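Local coordinates for protein FACT complex subunit SPT16 (Ashbya gossypii, PDB 6A8M) that forms part of the FACT complex, which probably reorganises nucleosomes in transcription, replication and DNA repair, and is present here as its N-terminal, peptidase-like part, at residues L323-I328 with L415-T420; N348-N351 with L357-G360. One frame throughout, in Å; residues are numbered along the deposited sequence.

Contact 1: residues L323-I328 with L415-T420; sequences LLQEEI and LQLADT
Gln-325 reaches from helix 312-332 to strand 412-424 and meets Leu-417 and Asp-419. Both elements lie in the part of the chain that belongs to the M24 peptidase family. CB of Gln-325 lies 3.9 Å from CD2 of Leu-417. CG is anti to the backbone N (chi1 -169°) and the chain stays extended beyond it, which carries the amide across to the strand. The two side chains cross at about a right angle, and CD of Gln-325 lies 3.6 Å from CD2 of Leu-417. The amide oxygen OE1 also borders that methyl, and it accepts a hydrogen bond from Lys-436. The nitrogen NE2 gives a nearly straight hydrogen bond of 2.8 Å to OD2 of Asp-419, with an N-H...O angle of 168°. OD2 uses its anti lone pair and lies in the amide plane, although the amide and carboxylate planes are 51° apart. NE2 also donates to a water at 2.6 Å, which donates in turn to the backbone O of Leu-417. A leucine in place of Gln-325 would probably leave OD2 of Asp-419 and the water without their amide donor. The carboxylate has further partners in Thr-432, Arg-304 and Lys-436. The buried negative charge is thus met by two cations and by neutral donors, which probably favours its ionised form.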
ATOM      1  N   LEU A 323     -10.206   9.890 -20.959  1.00 14.05           N
ATOM      2  CA  LEU A 323     -11.307  10.758 -20.546  1.00 16.70           C
ATOM      3  C   LEU A 323     -11.988  10.226 -19.298  1.00 17.41           C
ATOM      4  O   LEU A 323     -12.391  11.001 -18.425  1.00 17.49           O
ATOM      5  CB  LEU A 323     -12.324  10.889 -21.686  1.00 18.20           C
ATOM      6  CG  LEU A 323     -11.783  11.574 -22.948  1.00 19.23           C
ATOM      7  CD1 LEU A 323     -12.814  11.631 -24.044  1.00 21.52           C
ATOM      8  CD2 LEU A 323     -11.307  12.981 -22.590  1.00 22.55           C
ATOM      9  N   LEU A 324     -12.113   8.903 -19.190  1.00 16.23           N
ATOM     10  CA  LEU A 324     -12.729   8.300 -18.010  1.00 15.32           C
ATOM     11  C   LEU A 324     -11.879   8.526 -16.767  1.00 16.85           C
ATOM     12  O   LEU A 324     -12.400   8.866 -15.694  1.00 15.25           O
ATOM     13  CB  LEU A 324     -12.948   6.803 -18.253  1.00 14.40           C
ATOM     14  CG  LEU A 324     -13.402   5.999 -17.029  1.00 13.75           C
ATOM     15  CD1 LEU A 324     -14.799   6.499 -16.618  1.00 14.57           C
ATOM     16  CD2 LEU A 324     -13.456   4.518 -17.347  1.00 14.01           C
ATOM     17  N   GLN A 325     -10.566   8.316 -16.880  1.00 16.58           N
ATOM     18  CA  GLN A 325      -9.701   8.572 -15.732  1.00 17.88           C
ATOM     19  C   GLN A 325      -9.807  10.025 -15.298  1.00 18.37           C
ATOM     20  O   GLN A 325      -9.885  10.324 -14.101  1.00 16.38           O
ATOM     21  CB  GLN A 325      -8.244   8.225 -16.062  1.00 19.91           C
ATOM     22  CG  GLN A 325      -7.378   8.223 -14.788  1.00 19.43           C
ATOM     23  CD  GLN A 325      -5.894   8.384 -15.044  1.00 20.21           C
ATOM     24  OE1 GLN A 325      -5.465   9.271 -15.797  1.00 23.76           O
ATOM     25  NE2 GLN A 325      -5.096   7.548 -14.388  1.00 16.72           N
ATOM     26  N   GLU A 326      -9.827  10.937 -16.265  1.00 19.00           N
ATOM     27  CA  GLU A 326      -9.966  12.353 -15.948  1.00 21.27           C
ATOM     28  C   GLU A 326     -11.279  12.628 -15.222  1.00 20.99           C
ATOM     29  O   GLU A 326     -11.309  13.392 -14.249  1.00 20.21           O
ATOM     30  CB  GLU A 326      -9.866  13.178 -17.233  1.00 26.97           C
ATOM     31  CG  GLU A 326     -10.117  14.666 -17.042  1.00 34.22           C
ATOM     32  CD  GLU A 326      -9.019  15.357 -16.253  1.00 40.10           C
ATOM     33  OE1 GLU A 326      -7.855  14.918 -16.328  1.00 40.85           O
ATOM     34  OE2 GLU A 326      -9.327  16.342 -15.547  1.00 42.44           O
ATOM     35  N   GLU A 327     -12.373  12.009 -15.680  1.00 16.93           N
ATOM     36  CA  GLU A 327     -13.656  12.159 -14.997  1.00 16.25           C
ATOM     37  C   GLU A 327     -13.563  11.689 -13.551  1.00 17.18           C
ATOM     38  O   GLU A 327     -14.085  12.343 -12.643  1.00 17.39           O
ATOM     39  CB  GLU A 327     -14.734  11.385 -15.765  1.00 16.02           C
ATOM     40  CG  GLU A 327     -16.039  11.095 -14.995  1.00 19.26           C
ATOM     41  CD  GLU A 327     -16.910  12.318 -14.734  1.00 23.07           C
ATOM     42  OE1 GLU A 327     -16.579  13.416 -15.222  1.00 21.54           O
ATOM     43  OE2 GLU A 327     -17.946  12.183 -14.039  1.00 23.20           O
ATOM     44  N   ILE A 328     -12.900  10.558 -13.316  1.00 16.60           N
ATOM     45  CA  ILE A 328     -12.741  10.063 -11.952  1.00 16.24           C
ATOM     46  C   ILE A 328     -11.883  11.025 -11.137  1.00 19.54           C
ATOM     47  O   ILE A 328     -12.273  11.459 -10.049  1.00 20.12           O
ATOM     48  CB  ILE A 328     -12.142   8.645 -11.966  1.00 15.39           C
ATOM     49  CG1 ILE A 328     -13.118   7.683 -12.609  1.00 14.51           C
ATOM     50  CG2 ILE A 328     -11.827   8.156 -10.561  1.00 17.65           C
ATOM     51  CD1 ILE A 328     -12.484   6.361 -12.902  1.00 14.39           C
ATOM     52  N   LEU A 415      -7.172  -2.890 -21.968  1.00 12.74           N
ATOM     53  CA  LEU A 415      -6.720  -1.532 -21.700  1.00 12.16           C
ATOM     54  C   LEU A 415      -6.577  -1.353 -20.207  1.00 13.71           C
ATOM     55  O   LEU A 415      -7.431  -1.800 -19.439  1.00 14.81           O
ATOM     56  CB  LEU A 415      -7.712  -0.468 -22.230  1.00 14.81           C
ATOM     57  CG  LEU A 415      -7.992  -0.545 -23.732  1.00 18.48           C
ATOM     58  CD1 LEU A 415      -9.160   0.368 -24.108  1.00 21.67           C
ATOM     59  CD2 LEU A 415      -6.741  -0.172 -24.533  1.00 17.86           C
ATOM     60  N   GLN A 416      -5.533  -0.645 -19.789  1.00 12.80           N
ATOM     61  CA  GLN A 416      -5.392  -0.410 -18.367  1.00 11.66           C
ATOM     62  C   GLN A 416      -4.588   0.858 -18.135  1.00 13.95           C
ATOM     63  O   GLN A 416      -3.551   1.068 -18.761  1.00 16.58           O
ATOM     64  CB  GLN A 416      -4.730  -1.610 -17.679  1.00 13.41           C
ATOM     65  CG  GLN A 416      -4.626  -1.452 -16.186  1.00 16.27           C
ATOM     66  CD  GLN A 416      -4.257  -2.745 -15.518  1.00 16.58           C
ATOM     67  OE1 GLN A 416      -3.193  -3.338 -15.814  1.00 17.48           O
ATOM     68  NE2 GLN A 416      -5.136  -3.220 -14.647  1.00 17.70           N
ATOM     69  N   LEU A 417      -5.057   1.684 -17.203  1.00 14.17           N
ATOM     70  CA  LEU A 417      -4.377   2.925 -16.869  1.00 12.54           C
ATOM     71  C   LEU A 417      -4.460   3.102 -15.365  1.00 11.13           C
ATOM     72  O   LEU A 417      -5.542   2.943 -14.800  1.00 13.29           O
ATOM     73  CB  LEU A 417      -5.064   4.104 -17.573  1.00 15.51           C
ATOM     74  CG  LEU A 417      -4.407   5.472 -17.492  1.00 18.12           C
ATOM     75  CD1 LEU A 417      -3.081   5.455 -18.262  1.00 19.55           C
ATOM     76  CD2 LEU A 417      -5.351   6.537 -18.042  1.00 18.82           C
ATOM     77  N   ALA A 418      -3.342   3.445 -14.722  1.00  9.84           N
ATOM     78  CA  ALA A 418      -3.366   3.718 -13.287  1.00 10.91           C
ATOM     79  C   ALA A 418      -2.430   4.869 -12.958  1.00 10.90           C
ATOM     80  O   ALA A 418      -1.370   5.014 -13.563  1.00 11.44           O
ATOM     81  CB  ALA A 418      -2.982   2.467 -12.455  1.00 11.75           C
ATOM     82  N   ASP A 419      -2.827   5.679 -11.971  1.00 10.90           N
ATOM     83  CA  ASP A 419      -1.990   6.754 -11.467  1.00 10.18           C
ATOM     84  C   ASP A 419      -2.207   6.894  -9.971  1.00 11.74           C
ATOM     85  O   ASP A 419      -3.258   6.522  -9.439  1.00 12.43           O
ATOM     86  CB  ASP A 419      -2.285   8.092 -12.171  1.00 13.18           C
ATOM     87  CG  ASP A 419      -1.625   8.173 -13.535  1.00 13.34           C
ATOM     88  OD1 ASP A 419      -0.389   8.292 -13.578  1.00 14.41           O
ATOM     89  OD2 ASP A 419      -2.335   8.095 -14.555  1.00 14.88           O
ATOM     90  N   THR A 420      -1.204   7.457  -9.302  1.00  9.98           N
ATOM     91  CA  THR A 420      -1.287   7.743  -7.873  1.00 11.08           C
ATOM     92  C   THR A 420      -1.792   9.170  -7.677  1.00 10.89           C
ATOM     93  O   THR A 420      -1.263  10.109  -8.277  1.00 11.58           O
ATOM     94  CB  THR A 420       0.083   7.537  -7.241  1.00 14.20           C
ATOM     95  OG1 THR A 420       0.488   6.183  -7.507  1.00 12.76           O
ATOM     96  CG2 THR A 420       0.057   7.781  -5.738  1.00 13.43           C
TER
HETATM   97  O   HOH W   1      -6.397   5.471 -13.546  1.00 24.25           O

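Contact 2: residues N348-N351 with L357-G360; sequences NYIN and LSAG
Ile-350 overlaps the start of the 357-360 turn with its branch methyl CG2. The contact folds the loop between helix 339-353 and strand 364-368 back on the helix end, within the M24 peptidase-like domain. Helix 339-353 ends, and the chain doubles back beside its last turns before entering strand 364-368. The closest pair of CA atoms is Ile-350 and Ser-358, 6.1 Å apart. CG2 of Ile-350 is anti to its own backbone N, while CG1 is anti to the carbonyl carbon (chi1 -64°). This sets CG2 against the turn. CG2 of Ile-350 lies 4.1 Å from CB of Leu-357, an apolar contact, and 3.9 Å from the backbone C of Leu-357. Both side chains are buried, and both also pack on Phe-320 of helix 312-332 and on Phe-401 of strand 394-405. The contact therefore sits at the edge of a hydrophobic layer between the helices and the sheet. On its outer side, Ser-358 borders the last turns of the helix. Its hydroxyl makes a weak hydrogen bond to the backbone O of Pro-355. OG of Ser-358 rests 3.6 Å from CG2 of Ile-350 and 4.1 Å from CA of Asn-351.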
ATOM      1  N   ASN A 348     -21.396   5.187 -14.910  1.00 17.31           N
ATOM      2  CA  ASN A 348     -22.263   6.113 -15.635  1.00 19.45           C
ATOM      3  C   ASN A 348     -21.568   6.649 -16.874  1.00 17.95           C
ATOM      4  O   ASN A 348     -22.167   6.743 -17.953  1.00 20.78           O
ATOM      5  CB  ASN A 348     -22.672   7.282 -14.737  1.00 24.52           C
ATOM      6  CG  ASN A 348     -23.554   6.876 -13.584  1.00 28.35           C
ATOM      7  OD1 ASN A 348     -24.077   5.762 -13.533  1.00 29.26           O
ATOM      8  ND2 ASN A 348     -23.733   7.796 -12.641  1.00 29.05           N
ATOM      9  N   TYR A 349     -20.308   7.059 -16.720  1.00 18.17           N
ATOM     10  CA  TYR A 349     -19.589   7.671 -17.832  1.00 17.01           C
ATOM     11  C   TYR A 349     -19.389   6.669 -18.970  1.00 16.70           C
ATOM     12  O   TYR A 349     -19.526   7.017 -20.146  1.00 17.05           O
ATOM     13  CB  TYR A 349     -18.259   8.216 -17.314  1.00 16.31           C
ATOM     14  CG  TYR A 349     -17.534   9.159 -18.247  1.00 18.01           C
ATOM     15  CD1 TYR A 349     -17.864  10.508 -18.299  1.00 21.15           C
ATOM     16  CD2 TYR A 349     -16.519   8.698 -19.069  1.00 18.29           C
ATOM     17  CE1 TYR A 349     -17.204  11.366 -19.160  1.00 25.08           C
ATOM     18  CE2 TYR A 349     -15.854   9.545 -19.927  1.00 21.29           C
ATOM     19  CZ  TYR A 349     -16.198  10.876 -19.973  1.00 25.27           C
ATOM     20  OH  TYR A 349     -15.526  11.718 -20.843  1.00 26.66           O
ATOM     21  N   ILE A 350     -19.109   5.405 -18.637  1.00 16.13           N
ATOM     22  CA  ILE A 350     -18.948   4.389 -19.677  1.00 15.93           C
ATOM     23  C   ILE A 350     -20.269   4.124 -20.381  1.00 17.05           C
ATOM     24  O   ILE A 350     -20.323   3.995 -21.610  1.00 16.99           O
ATOM     25  CB  ILE A 350     -18.387   3.088 -19.073  1.00 16.50           C
ATOM     26  CG1 ILE A 350     -16.994   3.277 -18.519  1.00 15.46           C
ATOM     27  CG2 ILE A 350     -18.389   1.986 -20.105  1.00 15.24           C
ATOM     28  CD1 ILE A 350     -16.699   2.233 -17.458  1.00 16.22           C
ATOM     29  N   ASN A 351     -21.351   4.017 -19.614  1.00 17.40           N
ATOM     30  CA  ASN A 351     -22.657   3.749 -20.210  1.00 18.86           C
ATOM     31  C   ASN A 351     -23.043   4.867 -21.159  1.00 19.79           C
ATOM     32  O   ASN A 351     -23.662   4.630 -22.208  1.00 22.29           O
ATOM     33  CB  ASN A 351     -23.697   3.593 -19.100  1.00 22.81           C
ATOM     34  CG  ASN A 351     -25.114   3.433 -19.633  1.00 23.66           C
ATOM     35  OD1 ASN A 351     -25.552   2.315 -19.911  1.00 27.35           O
ATOM     36  ND2 ASN A 351     -25.842   4.547 -19.766  1.00 21.04           N
ATOM     37  N   LEU A 357     -18.012  -1.124 -23.744  1.00 16.05           N
ATOM     38  CA  LEU A 357     -16.981  -1.342 -22.729  1.00 15.12           C
ATOM     39  C   LEU A 357     -17.547  -1.603 -21.334  1.00 15.82           C
ATOM     40  O   LEU A 357     -16.767  -1.843 -20.402  1.00 15.69           O
ATOM     41  CB  LEU A 357     -16.046  -0.129 -22.667  1.00 16.28           C
ATOM     42  CG  LEU A 357     -15.252   0.211 -23.929  1.00 18.53           C
ATOM     43  CD1 LEU A 357     -14.246   1.354 -23.636  1.00 16.48           C
ATOM     44  CD2 LEU A 357     -14.558  -1.029 -24.464  1.00 18.11           C
ATOM     45  N   SER A 358     -18.874  -1.559 -21.161  1.00 15.46           N
ATOM     46  CA  SER A 358     -19.450  -1.724 -19.826  1.00 16.28           C
ATOM     47  C   SER A 358     -19.134  -3.097 -19.244  1.00 15.40           C
ATOM     48  O   SER A 358     -18.817  -3.211 -18.049  1.00 15.08           O
ATOM     49  CB  SER A 358     -20.960  -1.508 -19.862  1.00 19.19           C
ATOM     50  OG  SER A 358     -21.248  -0.140 -20.148  1.00 20.42           O
ATOM     51  N   ALA A 359     -19.225  -4.145 -20.067  1.00 15.64           N
ATOM     52  CA  ALA A 359     -19.100  -5.512 -19.556  1.00 16.80           C
ATOM     53  C   ALA A 359     -17.671  -5.825 -19.155  1.00 16.38           C
ATOM     54  O   ALA A 359     -17.437  -6.576 -18.197  1.00 16.99           O
ATOM     55  CB  ALA A 359     -19.561  -6.509 -20.610  1.00 18.23           C
ATOM     56  N   GLY A 360     -16.711  -5.295 -19.906  1.00 14.95           N
ATOM     57  CA  GLY A 360     -15.308  -5.595 -19.682  1.00 15.19           C
ATOM     58  C   GLY A 360     -14.637  -4.751 -18.629  1.00 15.09           C
ATOM     59  O   GLY A 360     -13.486  -5.020 -18.276  1.00 13.68           O
TER

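In the fold
From the N terminus, the chain first forms the N-terminal lobe and then enters the M24 peptidase-like domain. There helix 312-332 supplies the first half of contact 1. Helix 339-353 follows, and the chain leaving it folds back on its last turns in contact 2, closing a short loop before strand 364-368. The chain then runs through the antiparallel sheet to strand 412-424, where contact 1 closes a much longer loop. Contact 2 is nested inside it. The centres of the two contacts are about 13 Å apart. The two helices join them directly: Leu-324 CD1 packs 3.7 Å from Tyr-349 CD2. Contact 1 thus ties this helical layer to the sheet, while contact 2 holds the loop after helix 339-353 against that helix.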